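Malonyl-CoA-[acyl-carrier-protein] transacylase (Coxiella burnetii, PDB 3TQE) probably catalyses transfer of the malonyl group from malonyl-CoA to holo-acyl carrier protein, the step that supplies malonyl units for fatty acid synthesis. Local coordinates at residues 265-268 with 269-273. Numbering follows the deposited sequence.
Sequences IKYI and EEQGI
A Schellman motif ends helix 261-270, where I268 receives the returning chain at I273. The last regular i to i+4 bonds run from E269 N to I265 O and, at 2.8 Å, from E270 N to K266 O. Then the pattern changes: Q271 N lies between Y267 O and I268 O and bonds only weakly to each, while I273 N reaches back to I268 O (3.3 Å, N-H...O angle 156°) and G272 N to E269 O (2.9 Å). G272 makes this reversal with phi at 90°, a left-handed conformation that glycine, having no CB, adopts without strain. The accompanying apolar contact comes from I268 CG2, which meets I273 CB at 3.6 Å, the two branched side chains crossing at a slant; both also touch V91 of strand 91-94, so isoleucines fit this buried side. K266, E270 and Q271 are exposed, their charged or amide ends suited to solvent. A water sits over one face of the Y267 ring, giving hydrogens to Y267 O and E270 OE1 and accepting one from Q271 NE2; the bend of Q271 at chi2 (-59°) brings its amide there. Such a Schellman turn with glycine at C', sealed by an apolar pair, here leads the helix into parallel-sheet strand 275-278.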
loop_
_atom_site.group_PDB
_atom_site.type_symbol
_atom_site.label_atom_id
_atom_site.label_comp_id
_atom_site.label_asym_id
_atom_site.label_seq_id
_atom_site.Cartn_x
_atom_site.Cartn_y
_atom_site.Cartn_z
ATOM N N ILE A 265 -0.984 -12.447 1.588
ATOM C CA ILE A 265 -1.396 -12.804 2.937
ATOM C C ILE A 265 -1.419 -14.318 3.075
ATOM O O ILE A 265 -0.976 -14.851 4.088
ATOM C CB ILE A 265 -2.737 -12.180 3.292
ATOM C CG1 ILE A 265 -2.642 -10.653 3.269
ATOM C CG2 ILE A 265 -3.261 -12.697 4.607
ATOM C CD1 ILE A 265 -1.564 -10.041 4.130
ATOM N N LYS A 266 -1.897 -15.008 2.056
ATOM C CA LYS A 266 -1.915 -16.462 2.108
ATOM C C LYS A 266 -0.492 -17.032 2.192
ATOM O O LYS A 266 -0.248 -17.990 2.933
ATOM C CB LYS A 266 -2.651 -17.014 0.905
ATOM C CG LYS A 266 -4.156 -16.812 1.064
ATOM C CD LYS A 266 -4.929 -17.343 -0.088
ATOM C CE LYS A 266 -6.418 -17.269 0.207
ATOM N NZ LYS A 266 -7.176 -18.117 -0.739
ATOM N N TYR A 267 0.451 -16.421 1.487
ATOM C CA TYR A 267 1.854 -16.840 1.506
ATOM C C TYR A 267 2.389 -16.689 2.906
ATOM O O TYR A 267 3.048 -17.586 3.429
ATOM C CB TYR A 267 2.683 -16.005 0.536
ATOM C CG TYR A 267 4.147 -16.327 0.422
ATOM C CD1 TYR A 267 4.639 -16.962 -0.720
ATOM C CD2 TYR A 267 5.048 -15.951 1.387
ATOM C CE1 TYR A 267 5.982 -17.250 -0.871
ATOM C CE2 TYR A 267 6.421 -16.272 1.254
ATOM C CZ TYR A 267 6.867 -16.917 0.128
ATOM O OH TYR A 267 8.201 -17.207 -0.066
ATOM N N ILE A 268 2.090 -15.566 3.538
ATOM C CA ILE A 268 2.622 -15.273 4.865
ATOM C C ILE A 268 2.030 -16.268 5.875
ATOM O O ILE A 268 2.740 -16.836 6.702
ATOM C CB ILE A 268 2.343 -13.820 5.253
ATOM C CG1 ILE A 268 3.199 -12.906 4.377
ATOM C CG2 ILE A 268 2.588 -13.582 6.728
ATOM C CD1 ILE A 268 2.831 -11.421 4.420
ATOM N N GLU A 269 0.747 -16.534 5.762
ATOM C CA GLU A 269 0.083 -17.463 6.660
ATOM C C GLU A 269 0.563 -18.875 6.458
ATOM O O GLU A 269 0.715 -19.603 7.439
ATOM C CB GLU A 269 -1.405 -17.358 6.501
ATOM C CG GLU A 269 -1.913 -16.068 7.037
ATOM C CD GLU A 269 -3.333 -16.143 7.465
ATOM O OE1 GLU A 269 -4.145 -16.643 6.663
ATOM O OE2 GLU A 269 -3.629 -15.690 8.589
ATOM N N GLU A 270 0.889 -19.230 5.221
ATOM C CA GLU A 270 1.444 -20.561 4.952
ATOM C C GLU A 270 2.811 -20.767 5.584
ATOM O O GLU A 270 3.232 -21.914 5.799
ATOM C CB GLU A 270 1.553 -20.812 3.459
ATOM C CG GLU A 270 0.244 -21.123 2.818
ATOM C CD GLU A 270 0.328 -21.162 1.298
ATOM O OE1 GLU A 270 1.463 -21.090 0.742
ATOM O OE2 GLU A 270 -0.742 -21.259 0.654
ATOM N N GLN A 271 3.510 -19.672 5.861
ATOM C CA GLN A 271 4.766 -19.692 6.569
ATOM C C GLN A 271 4.595 -19.727 8.088
ATOM O O GLN A 271 5.591 -19.740 8.844
ATOM C CB GLN A 271 5.628 -18.511 6.122
ATOM C CG GLN A 271 6.025 -18.612 4.623
ATOM C CD GLN A 271 6.801 -19.877 4.309
ATOM O OE1 GLN A 271 7.687 -20.228 5.048
ATOM N NE2 GLN A 271 6.500 -20.538 3.185
ATOM N N GLY A 272 3.362 -19.831 8.549
ATOM C CA GLY A 272 3.085 -19.932 9.970
ATOM C C GLY A 272 2.889 -18.613 10.679
ATOM O O GLY A 272 2.745 -18.563 11.891
ATOM N N ILE A 273 2.823 -17.529 9.927
ATOM C CA ILE A 273 2.718 -16.225 10.532
ATOM C C ILE A 273 1.277 -15.817 10.467
ATOM O O ILE A 273 0.744 -15.632 9.357
ATOM C CB ILE A 273 3.579 -15.217 9.768
ATOM C CG1 ILE A 273 5.054 -15.635 9.832
ATOM C CG2 ILE A 273 3.300 -13.801 10.292
ATOM C CD1 ILE A 273 5.974 -14.954 8.868
HETATM O O HOH W 1 4.221 -19.570 1.663
#